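Local coordinates for SCO family protein (Aquifex aeolicus, PDB 3ME7), which probably binds copper and takes part in electron transfer, as the thioredoxin-like domain of a membrane protein of the SCO1/2 family, at residues K53-P56 with K57-T60; F21-K24 with N25-G28; E104-F107 with K108-A112. All blocks are in the same frame, centred on the assembly; numbering follows the deposited sequence.

From the N terminus, the chain first meets contact 2, a short 3-10 turn that takes it off strand 20-22, at one edge of the sheet, towards strand 31-36. Contact 1 follows as the single turn of helix 55-58, between helix 43-52 and strand 66-71. Contact 3 comes last, in helix 103-112, which follows strand 95-100. All three are local: each joins residues one turn apart, none closes a long loop, and they run in series without nesting or crossing. Contacts 2 and 3 approach to about 5 Å between nearest atoms, while contact 1 lies across the chain's centre from contact 3. Contacts 2 and 3 pack on the thioredoxin-like sheet, whereas contact 1 packs on helix 150-160.

Contact 1: K53-P56 with K57-T60; sequences KVIP and KLGT
L58 meets I55 one turn back along the short helix 55-58, CD1 to CD1 at 4.1 Å, with the two side chains crossing at about a right angle. This is the tight side of the contact. With its CG anti to its own carbonyl carbon (chi1 -59°), L58 is laid back along the chain, and CG comes to rest 3.5 Å from O of V54. The methyl CG2 of V54 stands farther off, 4.4 Å from CD1 of L58. Two backbone bonds hold the turn: N of K57 reaches O of V54 at 3.0 Å, and N of L58 reaches O of I55 at 2.9 Å. Their i to i+3 spacing is that of a 3-10-like turn. G59 ends it with a positive phi, at backbone angles where a side chain would run into O of L58.

The solvent side is looser. K57 sends its aliphatic chain back over the backbone, CE lying 3.4 Å from O of K53, and a bend at the last torsion (chi4 -90°) then turns NZ away. K53 and P56 are likewise exposed. Towards the fold the turn is wedged in place: K57 and L58 both touch Y150 of helix 150-160, L58 also packs on F153 and V154, and I55 leans on P61 and F65 in the loop leading to strand 66-71.

Contact 2: F21-K24 with N25-G28; sequences FQLK and NLKG
N25 and Q22 are brought together by the first torsion of N25, which places CG anti to its own carbonyl carbon (chi1 -61°) and swings the amide back towards the preceding strand; F21, with CG held between its backbone N and carbonyl carbon (chi1 66°), sends its ring beneath the same turn to L26. The motif is a short 3-10 turn, residues 23-26, that leads the chain off strand 20-22 at the margin of the thioredoxin-like sheet.

N25 grips Q22 twice. Its OD1 accepts N-H of Q22 at 2.8 Å in a fairly straight bond, the donor standing above the amide plane, and this bond holds the rotation of the amide against the end of the strand. Its own backbone N donates to O of Q22 at 2.8 Å and closes the turn. Two further i to i+3 bonds continue it, from N of L26 to O of L23 and from N of K27 to O of K24.

On the inner face L26 fills the angle between two apolar neighbours. Its CD1 lies 3.7 Å from CE2 of F21, approaching the ring obliquely, and 4.0 Å from CD1 of L23, whose side chain it crosses nearly at right angles. W66 and I68 of strand 66-71 and K96 of strand 95-100 also meet L26. Shortening L26 to alanine would probably leave CE2 of F21 and CD1 of L23 without their shared partner and open a gap toward W66 and I68.

On the outer side, where Q22 NE2 is held by O of D10, water 1 joins the two amides, donating to OE1 of Q22 at 2.6 Å and accepting from ND2 of N25 at 3.1 Å.

Contact 3: E104-F107 with K108-A112; sequences EDLF and KLLDA
The ring of F107 and the carboxylate of D111 lie side by side one turn apart on the exposed flank of helix 103-112, with their planes 22° apart. Over one ring face sits CB of D111, 4.2 Å from the ring centroid and 26° off the ring normal, in a CH-pi contact; CG of D111 lies near CE1 and CZ of F107, and N of K108 approaches the ring obliquely. F107 was modelled in two conformers, and this CH-pi contact holds for the one described. In the backbone, N of D111 donates to O of F107 at 2.7 Å, one of four successive i to i+4 bonds.

The flank turned to the sheet is apolar. L106 CD1 meets L110 CD1 at 3.8 Å, and L109 and L110 both reach F70 of strand 66-71. L110 also touches F115 and F117, and its side chain is about 9 Å from that of H126, a predicted copper ligand.

K108, likewise with two conformers, runs back along the helix. In the conformer described, its CD rests 3.8 Å from CG of E104, and a bend at chi3 (77°) directs NZ to a salt bridge with D10. Water 2 accepts from NZ of K108 at 2.9 Å and donates to OD1 of D105, whose carboxylate also takes N-H groups from T12 and T102. E104 OE2 stays 4.5 Å from NZ of K108, too far for a salt bridge. The ammonium group thus appears to be answered directly by D10 and through water by D105, E104 probably adding only a longer-range pull.

Contact 1: K53-P56 with K57-T60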
loop_
_atom_site.group_PDB
_atom_site.type_symbol
_atom_site.label_atom_id
_atom_site.label_comp_id
_atom_site.label_asym_id
_atom_site.label_seq_id
_atom_site.Cartn_x
_atom_site.Cartn_y
_atom_site.Cartn_z
ATOM N N LYS A 53 -10.381 -5.067 -8.442
ATOM C CA LYS A 53 -10.600 -5.611 -9.794
ATOM C C LYS A 53 -9.327 -5.945 -10.579
ATOM O O LYS A 53 -9.414 -6.440 -11.707
ATOM C CB LYS A 53 -11.559 -4.721 -10.609
ATOM C CG LYS A 53 -13.009 -4.865 -10.134
ATOM C CD LYS A 53 -13.974 -3.781 -10.623
ATOM C CE LYS A 53 -15.389 -4.111 -10.146
ATOM N NZ LYS A 53 -16.411 -3.082 -10.526
ATOM N N VAL A 54 -8.154 -5.656 -10.016
ATOM C CA VAL A 54 -6.900 -6.075 -10.652
ATOM C C VAL A 54 -6.139 -7.130 -9.856
ATOM O O VAL A 54 -5.546 -8.030 -10.451
ATOM C CB VAL A 54 -5.976 -4.872 -11.041
ATOM C CG1 VAL A 54 -5.348 -4.181 -9.807
ATOM C CG2 VAL A 54 -4.865 -5.311 -12.019
ATOM N N ILE A 55 -6.160 -7.027 -8.525
ATOM C CA ILE A 55 -5.420 -7.963 -7.672
ATOM C C ILE A 55 -5.695 -9.455 -7.997
ATOM O O ILE A 55 -4.744 -10.223 -8.108
ATOM C CB ILE A 55 -5.620 -7.650 -6.149
ATOM C CG1 ILE A 55 -4.939 -6.321 -5.775
ATOM C CG2 ILE A 55 -5.150 -8.799 -5.255
ATOM C CD1 ILE A 55 -3.418 -6.270 -5.963
ATOM N N PRO A 56 -6.981 -9.864 -8.142
ATOM C CA PRO A 56 -7.250 -11.276 -8.435
ATOM C C PRO A 56 -6.615 -11.787 -9.717
ATOM O O PRO A 56 -6.435 -12.993 -9.863
ATOM C CB PRO A 56 -8.773 -11.323 -8.556
ATOM C CG PRO A 56 -9.240 -10.236 -7.650
ATOM C CD PRO A 56 -8.232 -9.129 -7.853
ATOM N N LYS A 57 -6.303 -10.899 -10.660
ATOM C CA LYS A 57 -5.641 -11.331 -11.890
ATOM C C LYS A 57 -4.181 -11.730 -11.657
ATOM O O LYS A 57 -3.594 -12.453 -12.459
ATOM C CB LYS A 57 -5.652 -10.197 -12.920
ATOM C CG LYS A 57 -7.038 -9.760 -13.346
ATOM C CD LYS A 57 -6.944 -8.520 -14.221
ATOM C CE LYS A 57 -8.346 -8.003 -14.543
ATOM N NZ LYS A 57 -8.838 -8.646 -15.794
ATOM N N LEU A 58 -3.586 -11.189 -10.593
ATOM C CA LEU A 58 -2.136 -11.171 -10.412
ATOM C C LEU A 58 -1.619 -12.334 -9.588
ATOM O O LEU A 58 -0.456 -12.726 -9.727
ATOM C CB LEU A 58 -1.710 -9.850 -9.736
ATOM C CG LEU A 58 -2.082 -8.589 -10.510
ATOM C CD1 LEU A 58 -1.816 -7.381 -9.589
ATOM C CD2 LEU A 58 -1.315 -8.445 -11.822
ATOM N N GLY A 59 -2.458 -12.833 -8.695
ATOM C CA GLY A 59 -2.059 -13.870 -7.758
ATOM C C GLY A 59 -2.856 -13.796 -6.483
ATOM O O GLY A 59 -3.859 -13.084 -6.396
ATOM N N THR A 60 -2.380 -14.517 -5.473
ATOM C CA THR A 60 -3.081 -14.672 -4.215
ATOM C C THR A 60 -2.402 -13.841 -3.119
ATOM O O THR A 60 -1.248 -14.113 -2.756
ATOM C CB THR A 60 -3.083 -16.134 -3.794
ATOM O OG1 THR A 60 -3.680 -16.907 -4.845
ATOM C CG2 THR A 60 -3.878 -16.327 -2.510
#

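Contact 2: F21-K24 with N25-G28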
loop_
_atom_site.group_PDB
_atom_site.type_symbol
_atom_site.label_atom_id
_atom_site.label_comp_id
_atom_site.label_asym_id
_atom_site.label_seq_id
_atom_site.Cartn_x
_atom_site.Cartn_y
_atom_site.Cartn_z
ATOM N N PHE A 21 2.783 -5.247 14.117
ATOM C CA PHE A 21 3.946 -5.832 13.449
ATOM C C PHE A 21 4.832 -4.737 12.869
ATOM O O PHE A 21 4.413 -3.576 12.729
ATOM C CB PHE A 21 3.513 -6.820 12.347
ATOM C CG PHE A 21 2.785 -6.173 11.181
ATOM C CD1 PHE A 21 1.410 -5.883 11.255
ATOM C CD2 PHE A 21 3.457 -5.888 9.996
ATOM C CE1 PHE A 21 0.738 -5.292 10.178
ATOM C CE2 PHE A 21 2.796 -5.306 8.904
ATOM C CZ PHE A 21 1.425 -5.002 9.003
ATOM N N GLN A 22 6.069 -5.107 12.540
ATOM C CA GLN A 22 6.964 -4.181 11.871
ATOM C C GLN A 22 6.981 -4.474 10.392
ATOM O O GLN A 22 6.800 -5.618 9.966
ATOM C CB GLN A 22 8.363 -4.230 12.469
ATOM C CG GLN A 22 8.411 -3.511 13.808
ATOM C CD GLN A 22 9.739 -3.638 14.476
ATOM O OE1 GLN A 22 10.155 -4.737 14.833
ATOM N NE2 GLN A 22 10.425 -2.508 14.655
ATOM N N LEU A 23 7.166 -3.435 9.589
ATOM C CA LEU A 23 7.165 -3.626 8.152
ATOM C C LEU A 23 8.145 -4.727 7.716
ATOM O O LEU A 23 7.838 -5.510 6.810
ATOM C CB LEU A 23 7.445 -2.311 7.431
ATOM C CG LEU A 23 7.383 -2.405 5.912
ATOM C CD1 LEU A 23 6.006 -2.933 5.459
ATOM C CD2 LEU A 23 7.651 -1.036 5.335
ATOM N N LYS A 24 9.295 -4.812 8.378
ATOM C CA LYS A 24 10.291 -5.851 8.080
ATOM C C LYS A 24 9.724 -7.273 8.190
ATOM O O LYS A 24 10.250 -8.221 7.587
ATOM C CB LYS A 24 11.511 -5.700 8.993
ATOM C CG LYS A 24 11.250 -6.059 10.453
ATOM C CD LYS A 24 12.537 -6.060 11.260
ATOM C CE LYS A 24 13.106 -4.657 11.397
ATOM N NZ LYS A 24 14.431 -4.673 12.090
ATOM N N ASN A 25 8.653 -7.438 8.968
ATOM C CA ASN A 25 8.058 -8.765 9.171
ATOM C C ASN A 25 7.394 -9.304 7.906
ATOM O O ASN A 25 7.087 -10.497 7.809
ATOM C CB ASN A 25 7.036 -8.753 10.312
ATOM C CG ASN A 25 7.645 -8.358 11.657
ATOM O OD1 ASN A 25 6.958 -7.790 12.513
ATOM N ND2 ASN A 25 8.930 -8.644 11.850
ATOM N N LEU A 26 7.174 -8.414 6.946
ATOM C CA LEU A 26 6.564 -8.770 5.661
ATOM C C LEU A 26 7.595 -9.028 4.582
ATOM O O LEU A 26 7.221 -9.321 3.447
ATOM C CB LEU A 26 5.623 -7.663 5.165
ATOM C CG LEU A 26 4.420 -7.244 6.039
ATOM C CD1 LEU A 26 3.665 -6.114 5.364
ATOM C CD2 LEU A 26 3.484 -8.395 6.313
ATOM N N LYS A 27 8.882 -8.916 4.911
ATOM C CA LYS A 27 9.918 -9.251 3.931
ATOM C C LYS A 27 9.726 -10.668 3.399
ATOM O O LYS A 27 9.219 -11.545 4.112
ATOM C CB LYS A 27 11.323 -9.090 4.519
ATOM C CG LYS A 27 11.797 -7.651 4.548
ATOM C CD LYS A 27 13.214 -7.568 5.120
ATOM C CE LYS A 27 13.612 -6.136 5.367
ATOM N NZ LYS A 27 14.991 -6.020 5.926
ATOM N N GLY A 28 10.156 -10.883 2.162
ATOM C CA GLY A 28 10.162 -12.237 1.578
ATOM C C GLY A 28 9.172 -12.408 0.440
ATOM O O GLY A 28 9.206 -13.413 -0.272
HETATM O O HOH W 1 9.248 -7.142 14.565
#

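Contact 3: E104-F107 with K108-A112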
loop_
_atom_site.group_PDB
_atom_site.type_symbol
_atom_site.label_atom_id
_atom_site.label_comp_id
_atom_site.label_asym_id
_atom_site.label_seq_id
_atom_site.Cartn_x
_atom_site.Cartn_y
_atom_site.Cartn_z
ATOM N N GLU A 104 5.324 9.064 14.103
ATOM C CA GLU A 104 6.671 8.854 13.555
ATOM C C GLU A 104 6.664 7.736 12.513
ATOM O O GLU A 104 7.310 7.837 11.463
ATOM C CB GLU A 104 7.718 8.582 14.650
ATOM C CG GLU A 104 9.080 8.229 14.068
ATOM C CD GLU A 104 10.209 8.116 15.090
ATOM O OE1 GLU A 104 9.949 8.164 16.304
ATOM O OE2 GLU A 104 11.375 8.011 14.657
ATOM N N ASP A 105 5.941 6.666 12.822
ATOM C CA ASP A 105 5.798 5.543 11.877
ATOM C C ASP A 105 5.150 6.045 10.585
ATOM O O ASP A 105 5.575 5.690 9.473
ATOM C CB ASP A 105 4.941 4.445 12.493
ATOM C CG ASP A 105 5.604 3.788 13.679
ATOM O OD1 ASP A 105 6.711 3.232 13.539
ATOM O OD2 ASP A 105 5.019 3.881 14.775
ATOM N N LEU A 106 4.130 6.890 10.754
ATOM C CA LEU A 106 3.410 7.458 9.624
ATOM C C LEU A 106 4.291 8.348 8.776
ATOM O O LEU A 106 4.334 8.162 7.541
ATOM C CB LEU A 106 2.162 8.206 10.092
ATOM C CG LEU A 106 1.364 8.827 8.934
ATOM C CD1 LEU A 106 0.943 7.794 7.892
ATOM C CD2 LEU A 106 0.175 9.537 9.515
ATOM N N PHE A 107 4.978 9.314 9.402
ATOM C CA PHE A 107 5.933 10.267 8.737
ATOM C C PHE A 107 6.929 9.543 7.901
ATOM O O PHE A 107 7.239 9.908 6.765
ATOM C CB PHE A 107 6.775 11.064 9.778
ATOM C CG PHE A 107 8.121 11.601 9.234
ATOM C CD1 PHE A 107 8.150 12.569 8.235
ATOM C CD2 PHE A 107 9.340 11.157 9.743
ATOM C CE1 PHE A 107 9.357 13.081 7.731
ATOM C CE2 PHE A 107 10.570 11.661 9.241
ATOM C CZ PHE A 107 10.581 12.638 8.210
ATOM N N LYS A 108 7.522 8.528 8.552
ATOM C CA LYS A 108 8.625 7.739 7.979
ATOM C C LYS A 108 8.152 7.016 6.728
ATOM O O LYS A 108 8.842 6.994 5.707
ATOM C CB LYS A 108 9.182 6.708 8.976
ATOM C CG LYS A 108 10.257 7.237 9.920
ATOM C CD LYS A 108 10.429 6.321 11.126
ATOM C CE LYS A 108 11.216 5.056 10.824
ATOM N NZ LYS A 108 11.573 4.336 12.095
ATOM N N LEU A 109 6.959 6.450 6.806
ATOM C CA LEU A 109 6.401 5.725 5.688
ATOM C C LEU A 109 6.095 6.671 4.523
ATOM O O LEU A 109 6.512 6.417 3.384
ATOM C CB LEU A 109 5.143 4.979 6.141
ATOM C CG LEU A 109 4.389 4.147 5.104
ATOM C CD1 LEU A 109 5.328 3.239 4.354
ATOM C CD2 LEU A 109 3.271 3.374 5.799
ATOM N N LEU A 110 5.396 7.770 4.796
ATOM C CA LEU A 110 5.049 8.743 3.741
ATOM C C LEU A 110 6.292 9.423 3.165
ATOM O O LEU A 110 6.370 9.684 1.958
ATOM C CB LEU A 110 4.072 9.790 4.293
ATOM C CG LEU A 110 2.745 9.217 4.798
ATOM C CD1 LEU A 110 1.855 10.389 5.272
ATOM C CD2 LEU A 110 2.005 8.333 3.758
ATOM N N ASP A 111 7.258 9.720 4.029
ATOM C CA ASP A 111 8.512 10.304 3.574
ATOM C C ASP A 111 9.220 9.375 2.586
ATOM O O ASP A 111 9.718 9.831 1.549
ATOM C CB ASP A 111 9.422 10.635 4.758
ATOM C CG ASP A 111 10.677 11.342 4.323
ATOM O OD1 ASP A 111 10.563 12.471 3.810
ATOM O OD2 ASP A 111 11.760 10.773 4.476
ATOM N N ALA A 112 9.234 8.079 2.893
ATOM C CA ALA A 112 9.943 7.134 2.033
ATOM C C ALA A 112 9.329 7.101 0.630
ATOM O O ALA A 112 10.060 6.993 -0.364
ATOM C CB ALA A 112 9.946 5.747 2.651
HETATM O O HOH W 2 9.083 4.448 13.652
#